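Local coordinates for protease 2A (Rhinovirus C, PDB 5X45), which probably cleaves the viral polyprotein as a chymotrypsin-like cysteine protease, and carries a bound zinc ion, at residues 110-114 / 115-119; 99-103 / 104-108; 15-19 / 20-24. One frame throughout, in Å; residues are numbered along the deposited sequence.

Contact 1 of 3, residues 110-114 / 115-119. With ZN (zinc ion), chain E.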
ATOM      1  N   LYS A 110      -0.834  -0.088  -6.263  1.00 23.94           N
ATOM      2  CA  LYS A 110       0.487   0.466  -6.020  1.00 22.85           C
ATOM      3  C   LYS A 110       0.579   1.969  -6.198  1.00 22.50           C
ATOM      4  O   LYS A 110      -0.019   2.527  -7.112  1.00 26.75           O
ATOM      5  CB  LYS A 110       1.507  -0.210  -6.939  1.00 26.49           C
ATOM      6  CG  LYS A 110       1.759  -1.664  -6.593  1.00 28.77           C
ATOM      7  CD  LYS A 110       2.820  -2.269  -7.479  1.00 24.86           C
ATOM      8  CE  LYS A 110       2.250  -2.710  -8.804  1.00 32.29           C
ATOM      9  NZ  LYS A 110       3.297  -3.327  -9.669  1.00 29.52           N
ATOM     10  N   LEU A 111       1.368   2.599  -5.330  1.00 21.72           N
ATOM     11  CA  LEU A 111       1.769   3.993  -5.466  1.00 21.78           C
ATOM     12  C   LEU A 111       3.248   4.063  -5.844  1.00 28.97           C
ATOM     13  O   LEU A 111       4.119   3.585  -5.105  1.00 25.07           O
ATOM     14  CB  LEU A 111       1.520   4.762  -4.168  1.00 21.40           C
ATOM     15  CG  LEU A 111       2.118   6.168  -4.072  1.00 21.84           C
ATOM     16  CD1 LEU A 111       1.535   7.067  -5.145  1.00 32.61           C
ATOM     17  CD2 LEU A 111       1.847   6.753  -2.699  1.00 24.61           C
ATOM     18  N   LEU A 112       3.525   4.683  -6.988  1.00 22.77           N
ATOM     19  CA  LEU A 112       4.889   4.780  -7.502  1.00 26.38           C
ATOM     20  C   LEU A 112       5.378   6.209  -7.649  1.00 27.45           C
ATOM     21  O   LEU A 112       4.640   7.098  -8.070  1.00 29.41           O
ATOM     22  CB  LEU A 112       5.007   4.097  -8.865  1.00 24.25           C
ATOM     23  CG  LEU A 112       4.845   2.588  -8.921  1.00 27.01           C
ATOM     24  CD1 LEU A 112       3.430   2.244  -9.332  1.00 27.43           C
ATOM     25  CD2 LEU A 112       5.863   2.019  -9.894  1.00 25.28           C
ATOM     26  N   CYS A 113       6.634   6.419  -7.289  1.00 28.00           N
ATOM     27  CA  CYS A 113       7.350   7.619  -7.688  1.00 26.63           C
ATOM     28  C   CYS A 113       8.312   7.247  -8.819  1.00 27.95           C
ATOM     29  O   CYS A 113       8.290   6.125  -9.314  1.00 31.68           O
ATOM     30  CB  CYS A 113       8.091   8.218  -6.500  1.00 27.20           C
ATOM     31  SG  CYS A 113       9.459   7.196  -5.929  1.00 46.70           S
ATOM     32  N   LYS A 114       9.169   8.175  -9.214  1.00 36.01           N
ATOM     33  CA  LYS A 114      10.108   7.906 -10.286  1.00 36.60           C
ATOM     34  C   LYS A 114      11.045   6.742  -9.930  1.00 34.32           C
ATOM     35  O   LYS A 114      11.408   5.943 -10.787  1.00 38.18           O
ATOM     36  CB  LYS A 114      10.908   9.169 -10.601  1.00 47.75           C
ATOM     37  CG  LYS A 114      12.175   8.922 -11.390  1.00 61.05           C
ATOM     38  CD  LYS A 114      13.203  10.017 -11.144  1.00 64.08           C
ATOM     39  CE  LYS A 114      14.516   9.663 -11.808  1.00 67.73           C
ATOM     40  NZ  LYS A 114      14.305   9.321 -13.246  1.00 66.94           N
ATOM     41  N   HIS A 115      11.415   6.640  -8.657  1.00 31.52           N
ATOM     42  CA  HIS A 115      12.414   5.667  -8.217  1.00 40.13           C
ATOM     43  C   HIS A 115      11.869   4.265  -7.891  1.00 43.84           C
ATOM     44  O   HIS A 115      12.637   3.310  -7.784  1.00 47.59           O
ATOM     45  CB  HIS A 115      13.160   6.231  -7.011  1.00 33.73           C
ATOM     46  CG  HIS A 115      13.794   7.557  -7.281  1.00 59.99           C
ATOM     47  ND1 HIS A 115      13.388   8.721  -6.661  1.00 61.18           N
ATOM     48  CD2 HIS A 115      14.793   7.910  -8.125  1.00 63.41           C
ATOM     49  CE1 HIS A 115      14.116   9.729  -7.103  1.00 66.58           C
ATOM     50  NE2 HIS A 115      14.976   9.266  -7.991  1.00 71.44           N
ATOM     51  N   GLY A 116      10.554   4.134  -7.750  1.00 43.72           N
ATOM     52  CA  GLY A 116       9.964   2.832  -7.504  1.00 27.66           C
ATOM     53  C   GLY A 116       8.655   2.877  -6.746  1.00 25.70           C
ATOM     54  O   GLY A 116       7.972   3.898  -6.711  1.00 30.88           O
ATOM     55  N   VAL A 117       8.294   1.748  -6.157  1.00 25.20           N
ATOM     56  CA  VAL A 117       7.057   1.634  -5.407  1.00 30.87           C
ATOM     57  C   VAL A 117       7.255   2.108  -3.967  1.00 26.65           C
ATOM     58  O   VAL A 117       8.127   1.606  -3.261  1.00 28.08           O
ATOM     59  CB  VAL A 117       6.548   0.188  -5.399  1.00 31.52           C
ATOM     60  CG1 VAL A 117       5.142   0.131  -4.804  1.00 22.75           C
ATOM     61  CG2 VAL A 117       6.548  -0.375  -6.818  1.00 24.62           C
ATOM     62  N   ILE A 118       6.452   3.067  -3.525  1.00 24.91           N
ATOM     63  CA  ILE A 118       6.612   3.583  -2.173  1.00 32.82           C
ATOM     64  C   ILE A 118       5.392   3.295  -1.299  1.00 33.23           C
ATOM     65  O   ILE A 118       5.437   3.519  -0.093  1.00 38.93           O
ATOM     66  CB  ILE A 118       6.861   5.117  -2.160  1.00 31.81           C
ATOM     67  CG1 ILE A 118       5.682   5.858  -2.788  1.00 31.03           C
ATOM     68  CG2 ILE A 118       8.163   5.467  -2.859  1.00 24.66           C
ATOM     69  CD1 ILE A 118       5.821   7.357  -2.746  1.00 41.65           C
ATOM     70  N   GLY A 119       4.315   2.790  -1.893  1.00 21.10           N
ATOM     71  CA  GLY A 119       3.087   2.600  -1.145  1.00 20.64           C
ATOM     72  C   GLY A 119       2.038   1.698  -1.759  1.00 27.34           C
ATOM     73  O   GLY A 119       2.150   1.276  -2.909  1.00 28.34           O
TER
HETATM   74 ZN    ZN E 201      11.301   8.830  -5.320  1.00 70.65          ZN
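Leu111 and Ile118 face each other across a tight beta hairpin: strand 110-113 turns back into the first residues of strand 116-124. A classic beta bulge interrupts the ladder here, because Ile118 and Gly119 both lie opposite Leu111. The backbone O of Leu111 accepts two bonds. The stronger comes from Ile118 N at 2.9 Å, nearly along the C=O axis. The second, from Gly119 N, is weak at 3.3 Å. Leu111 N in turn donates to Gly119 O at 2.9 Å, an almost straight bond (171° at the hydrogen) that reaches the oxygen from above its carbonyl plane. Nearer the turn, Cys113 N bonds to Gly116 O at 2.9 Å, and the return bond from Gly116 N to Cys113 O is weak. The amine of Lys110 is held elsewhere, by the carbonyl of Gly3. Side chains pack on both faces of the hairpin. Leu111 CG lies against Ile118 CG1, and Leu112 CD2 meets Val117 CG2. The tip of the hairpin carries half of the zinc site, which Cys53 and Cys55 complete. Over one face of the His115 ring lies Lys114 CD. Cys113 SG sits between its backbone N and carbonyl carbon (chi1 68°), where it accepts a weak bond from His115 N at 3.4 Å. The zinc ion bridges the pair, 2.5 Å from Cys113 SG and 2.5 Å from His115 ND1.

Contact 2 of 3, residues 99-103 / 104-108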
ATOM      1  N   GLU A  99      -5.589  13.405  -2.694  1.00 48.85           N
ATOM      2  CA  GLU A  99      -6.898  13.473  -3.313  1.00 52.36           C
ATOM      3  C   GLU A  99      -6.903  12.511  -4.481  1.00 49.53           C
ATOM      4  O   GLU A  99      -5.968  12.468  -5.276  1.00 46.91           O
ATOM      5  CB  GLU A  99      -7.261  14.891  -3.782  1.00 57.71           C
ATOM      6  CG  GLU A  99      -6.497  16.040  -3.120  1.00 75.76           C
ATOM      7  CD  GLU A  99      -6.837  17.394  -3.741  1.00 95.22           C
ATOM      8  OE1 GLU A  99      -5.936  18.076  -4.280  1.00100.96           O
ATOM      9  OE2 GLU A  99      -8.033  17.761  -3.712  1.00102.11           O
ATOM     10  N   GLY A 100      -7.969  11.734  -4.579  1.00 46.93           N
ATOM     11  CA  GLY A 100      -8.061  10.726  -5.609  1.00 44.73           C
ATOM     12  C   GLY A 100      -9.215   9.793  -5.344  1.00 46.82           C
ATOM     13  O   GLY A 100      -9.718   9.719  -4.230  1.00 43.77           O
ATOM     14  N   HIS A 101      -9.658   9.110  -6.390  1.00 52.94           N
ATOM     15  CA  HIS A 101     -10.761   8.180  -6.266  1.00 55.35           C
ATOM     16  C   HIS A 101     -10.357   6.880  -5.567  1.00 54.05           C
ATOM     17  O   HIS A 101      -9.294   6.308  -5.841  1.00 49.61           O
ATOM     18  CB  HIS A 101     -11.336   7.851  -7.632  1.00 54.13           C
ATOM     19  CG  HIS A 101     -12.397   6.806  -7.581  1.00 66.68           C
ATOM     20  ND1 HIS A 101     -13.689   7.078  -7.181  1.00 68.78           N
ATOM     21  CD2 HIS A 101     -12.352   5.479  -7.841  1.00 74.55           C
ATOM     22  CE1 HIS A 101     -14.400   5.966  -7.225  1.00 74.61           C
ATOM     23  NE2 HIS A 101     -13.614   4.982  -7.621  1.00 79.00           N
ATOM     24  N   CYS A 102     -11.211   6.421  -4.656  1.00 58.19           N
ATOM     25  CA  CYS A 102     -10.978   5.152  -3.982  1.00 38.36           C
ATOM     26  C   CYS A 102     -12.294   4.500  -3.568  1.00 47.27           C
ATOM     27  O   CYS A 102     -13.167   5.143  -2.995  1.00 57.32           O
ATOM     28  CB  CYS A 102     -10.076   5.356  -2.767  1.00 35.37           C
ATOM     29  SG  CYS A 102      -9.595   3.840  -1.919  1.00 67.65           S
ATOM     30  N   GLU A 103     -12.426   3.215  -3.869  1.00 48.27           N
ATOM     31  CA  GLU A 103     -13.610   2.446  -3.504  1.00 50.56           C
ATOM     32  C   GLU A 103     -13.186   1.191  -2.759  1.00 48.71           C
ATOM     33  O   GLU A 103     -12.025   0.792  -2.840  1.00 41.75           O
ATOM     34  CB  GLU A 103     -14.406   2.046  -4.742  1.00 48.64           C
ATOM     35  CG  GLU A 103     -15.132   3.153  -5.439  1.00 65.85           C
ATOM     36  CD  GLU A 103     -15.811   2.644  -6.693  1.00 83.06           C
ATOM     37  OE1 GLU A 103     -16.007   1.411  -6.790  1.00 85.95           O
ATOM     38  OE2 GLU A 103     -16.152   3.463  -7.575  1.00 89.76           O
ATOM     39  N   PRO A 104     -14.129   0.550  -2.048  1.00 60.72           N
ATOM     40  CA  PRO A 104     -13.827  -0.782  -1.517  1.00 55.39           C
ATOM     41  C   PRO A 104     -13.343  -1.717  -2.623  1.00 47.20           C
ATOM     42  O   PRO A 104     -13.962  -1.784  -3.682  1.00 50.84           O
ATOM     43  CB  PRO A 104     -15.172  -1.240  -0.944  1.00 55.35           C
ATOM     44  CG  PRO A 104     -15.848   0.033  -0.545  1.00 55.79           C
ATOM     45  CD  PRO A 104     -15.427   1.060  -1.564  1.00 62.03           C
ATOM     46  N   GLY A 105     -12.235  -2.410  -2.387  1.00 45.22           N
ATOM     47  CA  GLY A 105     -11.690  -3.307  -3.388  1.00 44.15           C
ATOM     48  C   GLY A 105     -10.434  -2.780  -4.057  1.00 44.03           C
ATOM     49  O   GLY A 105      -9.788  -3.495  -4.823  1.00 39.06           O
ATOM     50  N   ASP A 106     -10.092  -1.525  -3.785  1.00 37.34           N
ATOM     51  CA  ASP A 106      -8.924  -0.906  -4.405  1.00 40.71           C
ATOM     52  C   ASP A 106      -7.648  -1.138  -3.583  1.00 42.54           C
ATOM     53  O   ASP A 106      -6.551  -0.782  -4.020  1.00 41.05           O
ATOM     54  CB  ASP A 106      -9.155   0.601  -4.612  1.00 39.66           C
ATOM     55  CG  ASP A 106     -10.219   0.904  -5.674  1.00 48.87           C
ATOM     56  OD1 ASP A 106     -10.644  -0.028  -6.395  1.00 45.35           O
ATOM     57  OD2 ASP A 106     -10.637   2.080  -5.782  1.00 53.60           O
ATOM     58  N   CYS A 107      -7.791  -1.721  -2.393  1.00 32.17           N
ATOM     59  CA  CYS A 107      -6.642  -1.951  -1.509  1.00 31.54           C
ATOM     60  C   CYS A 107      -5.571  -2.823  -2.168  1.00 28.98           C
ATOM     61  O   CYS A 107      -5.876  -3.829  -2.811  1.00 30.72           O
ATOM     62  CB  CYS A 107      -7.098  -2.577  -0.184  1.00 31.80           C
ATOM     63  SG  CYS A 107      -8.282  -1.550   0.744  1.00 58.22           S
ATOM     64  N   GLY A 108      -4.314  -2.408  -2.028  1.00 26.88           N
ATOM     65  CA  GLY A 108      -3.208  -3.135  -2.619  1.00 27.86           C
ATOM     66  C   GLY A 108      -2.661  -2.469  -3.877  1.00 34.76           C
ATOM     67  O   GLY A 108      -1.544  -2.771  -4.308  1.00 32.32           O
TER
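Asp106 swings its CG anti to its own carbonyl carbon (chi1 -69°), and a small second torsion of -10° then carries OD2 back to the amide of Glu103. Glu103 N donates to Asp106 OD2 at 2.9 Å in a fairly straight bond. The N-H comes from above the carboxylate plane, well tilted out of it. The main chain adds a second bond: Asp106 N to Glu103 O at 3.2 Å. These two bonds span a type II beta turn from Glu103 to Asp106, with Pro104 and Gly105 at its corners. Gly105 has a positive phi of 107°, which suits glycine at this corner. The turn opens the Pro-Gly-Asp-Cys-Gly-Gly sequence of picornaviral 2A proteases, in which the cysteine, here Cys107, is probably the nucleophile. The buried Asp106 OD2 is gripped by two donors, Glu103 N and the Ser64 hydroxyl, and OD1 is bonded elsewhere; together these would restrain the carboxylate. Cys102 runs past this group, its CA 3.6 Å from Asp106 OD2 and its SG 4.2 Å from Asp106 CB. The carboxylate of Glu103 extends the other way. Its OE2 lies in the plane of the His101 ring, at the edge, 3.0 Å from NE2. His101 NE2 is also 4.5 Å from Asp106 OD2.

Contact 3 of 3, residues 15-19 / 20-24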
ATOM      1  N   ILE A  15       7.762 -10.170  -0.681  1.00 34.14           N
ATOM      2  CA  ILE A  15       6.433  -9.852  -1.191  1.00 32.08           C
ATOM      3  C   ILE A  15       5.631  -9.098  -0.127  1.00 31.08           C
ATOM      4  O   ILE A  15       5.529  -9.543   1.015  1.00 25.26           O
ATOM      5  CB  ILE A  15       5.659 -11.110  -1.575  1.00 39.69           C
ATOM      6  CG1 ILE A  15       6.422 -11.912  -2.621  1.00 45.60           C
ATOM      7  CG2 ILE A  15       4.270 -10.742  -2.064  1.00 43.34           C
ATOM      8  CD1 ILE A  15       5.905 -13.329  -2.777  1.00 50.23           C
ATOM      9  N   TYR A  16       5.065  -7.960  -0.513  1.00 27.96           N
ATOM     10  CA  TYR A  16       4.313  -7.098   0.396  1.00 27.32           C
ATOM     11  C   TYR A  16       2.833  -7.131   0.040  1.00 23.35           C
ATOM     12  O   TYR A  16       2.458  -6.838  -1.093  1.00 26.54           O
ATOM     13  CB  TYR A  16       4.839  -5.661   0.325  1.00 23.13           C
ATOM     14  CG  TYR A  16       6.285  -5.487   0.725  1.00 23.61           C
ATOM     15  CD1 TYR A  16       7.327  -5.973  -0.074  1.00 26.85           C
ATOM     16  CD2 TYR A  16       6.614  -4.798   1.881  1.00 23.42           C
ATOM     17  CE1 TYR A  16       8.663  -5.800   0.303  1.00 25.50           C
ATOM     18  CE2 TYR A  16       7.936  -4.618   2.259  1.00 40.50           C
ATOM     19  CZ  TYR A  16       8.951  -5.118   1.473  1.00 36.87           C
ATOM     20  OH  TYR A  16      10.247  -4.921   1.876  1.00 43.69           O
ATOM     21  N   LYS A  17       1.989  -7.485   1.000  1.00 25.60           N
ATOM     22  CA  LYS A  17       0.555  -7.543   0.749  1.00 28.97           C
ATOM     23  C   LYS A  17      -0.198  -6.843   1.866  1.00 26.88           C
ATOM     24  O   LYS A  17       0.327  -6.681   2.967  1.00 37.35           O
ATOM     25  CB  LYS A  17       0.085  -8.996   0.639  1.00 29.95           C
ATOM     26  CG  LYS A  17       0.898  -9.835  -0.328  1.00 38.04           C
ATOM     27  CD  LYS A  17       0.279 -11.196  -0.587  1.00 49.94           C
ATOM     28  CE  LYS A  17      -0.357 -11.222  -1.975  1.00 56.97           C
ATOM     29  NZ  LYS A  17      -1.057 -12.502  -2.276  1.00 64.05           N
ATOM     30  N   CYS A  18      -1.414  -6.461   1.592  1.00 27.62           N
ATOM     31  CA  CYS A  18      -2.265  -5.928   2.598  1.00 28.13           C
ATOM     32  C   CYS A  18      -2.677  -7.098   3.437  1.00 39.26           C
ATOM     33  O   CYS A  18      -3.059  -8.101   2.921  1.00 40.85           O
ATOM     34  CB  CYS A  18      -3.459  -5.264   1.951  1.00 35.32           C
ATOM     35  SG  CYS A  18      -3.139  -3.610   1.380  1.00 47.38           S
ATOM     36  N   ALA A  19      -2.569  -6.983   4.741  1.00 39.78           N
ATOM     37  CA  ALA A  19      -2.742  -8.119   5.606  1.00 40.71           C
ATOM     38  C   ALA A  19      -4.111  -8.790   5.553  1.00 39.82           C
ATOM     39  O   ALA A  19      -4.200  -9.983   5.671  1.00 27.97           O
ATOM     40  CB  ALA A  19      -2.338  -7.787   7.018  1.00 25.46           C
ATOM     41  N   HIS A  20      -5.160  -8.026   5.360  1.00 30.24           N
ATOM     42  CA  HIS A  20      -6.475  -8.581   5.333  1.00 29.49           C
ATOM     43  C   HIS A  20      -6.787  -9.374   4.082  1.00 47.27           C
ATOM     44  O   HIS A  20      -7.808 -10.009   3.995  1.00 46.95           O
ATOM     45  CB  HIS A  20      -7.481  -7.511   5.566  1.00 20.00           C
ATOM     46  CG  HIS A  20      -7.697  -6.655   4.389  1.00 20.00           C
ATOM     47  ND1 HIS A  20      -6.876  -5.601   4.088  1.00 20.00           N
ATOM     48  CD2 HIS A  20      -8.639  -6.692   3.428  1.00 20.00           C
ATOM     49  CE1 HIS A  20      -7.299  -5.027   2.985  1.00 20.00           C
ATOM     50  NE2 HIS A  20      -8.371  -5.666   2.569  1.00 20.00           N
ATOM     51  N   LEU A  21      -5.865  -9.375   3.147  1.00 40.77           N
ATOM     52  CA  LEU A  21      -6.037 -10.042   1.893  1.00 35.48           C
ATOM     53  C   LEU A  21      -5.237 -11.306   1.852  1.00 36.43           C
ATOM     54  O   LEU A  21      -5.179 -11.962   0.852  1.00 38.93           O
ATOM     55  CB  LEU A  21      -5.556  -9.133   0.783  1.00 29.07           C
ATOM     56  CG  LEU A  21      -6.554  -8.419  -0.091  1.00 42.08           C
ATOM     57  CD1 LEU A  21      -7.947  -8.407   0.472  1.00 42.52           C
ATOM     58  CD2 LEU A  21      -6.082  -7.013  -0.267  1.00 55.79           C
ATOM     59  N   THR A  22      -4.589 -11.634   2.942  1.00 37.10           N
ATOM     60  CA  THR A  22      -3.763 -12.802   2.992  1.00 42.79           C
ATOM     61  C   THR A  22      -3.777 -13.413   4.362  1.00 41.86           C
ATOM     62  O   THR A  22      -4.615 -13.117   5.165  1.00 39.18           O
ATOM     63  CB  THR A  22      -2.359 -12.477   2.509  1.00 45.89           C
ATOM     64  OG1 THR A  22      -1.599 -13.667   2.419  1.00 49.77           O
ATOM     65  CG2 THR A  22      -1.709 -11.546   3.412  1.00 45.68           C
ATOM     66  N   ASN A  23      -2.857 -14.307   4.606  1.00 38.92           N
ATOM     67  CA  ASN A  23      -2.762 -14.946   5.907  1.00 43.63           C
ATOM     68  C   ASN A  23      -1.311 -15.224   6.235  1.00 43.04           C
ATOM     69  O   ASN A  23      -0.483 -15.369   5.332  1.00 39.37           O
ATOM     70  CB  ASN A  23      -3.578 -16.244   5.939  1.00 52.49           C
ATOM     71  CG  ASN A  23      -5.077 -15.996   5.998  1.00 61.08           C
ATOM     72  OD1 ASN A  23      -5.788 -16.213   5.016  1.00 67.05           O
ATOM     73  ND2 ASN A  23      -5.567 -15.553   7.155  1.00 63.13           N
ATOM     74  N   PRO A  24      -0.982 -15.252   7.532  1.00 42.18           N
ATOM     75  CA  PRO A  24       0.420 -15.505   7.853  1.00 41.88           C
ATOM     76  C   PRO A  24       0.810 -16.912   7.433  1.00 49.14           C
ATOM     77  O   PRO A  24       0.034 -17.856   7.598  1.00 56.11           O
ATOM     78  CB  PRO A  24       0.471 -15.340   9.374  1.00 42.41           C
ATOM     79  CG  PRO A  24      -0.748 -14.524   9.712  1.00 41.04           C
ATOM     80  CD  PRO A  24      -1.785 -14.954   8.728  1.00 31.76           C
TER
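The His20 ring meets Cys18 obliquely, with CE1 4.0 Å from Cys18 CB. Above one face of the ring, toward its rim, lies Leu21 CG. The ring is also stacked with that of Tyr86, and ND1 makes a weak hydrogen bond to Asp36. His20 CG lies between its backbone N and carbonyl carbon (chi1 76°), which folds the ring back beside Cys18. Leu21 reaches the same methylene, its CD2 3.9 Å from Cys18 CB. The chain turns here through a short 3-10 segment, marked by two successive bonds between residues three apart. Leu21 N donates to Cys18 O at 3.1 Å, and Thr22 N donates to Ala19 O at 3.2 Å. The Thr22 methyl lies beside the two carbonyls of the turn: CG2 is 3.7 Å from the carbonyl O of Cys18 and 3.7 Å from that of Ala19, with Lys17 CB just beyond it. The weak bond from His20 to Asp36, together with Cys107 nearby, is consistent with the Cys-His-Asp triad of 2A proteases. The turn follows strand 14-18, an inner strand of the four-stranded antiparallel sheet. That strand lies between 9-10 and 37-41, with Lys17 bonded through its backbone to Gln38. Thr22, at the end of the turn, packs on Gln38; Ala19 and Pro24 touch Leu31 of strand 28-32.

Contacts 2 and 3 meet across the cleft between the barrel and the four-stranded sheet, as expected of a chymotrypsin-like protease. Their centres are about 17 Å apart, yet Cys107 CB packs 4.0 Å from His20 CE1, and Cys18 SG lies 3.8 Å from Gly108 N. Cys107 SG is 4.5 Å from His20 NE2, consistent with a catalytic pair formed where the two contacts join. Contact 1 follows contact 2 directly in sequence, their centres about 16 Å apart, with no other touch. It also stays clear of contact 3, with nearest atoms about 8 Å apart. The zinc ion is 23.0 Å from Cys107 SG, remote from the probable active site.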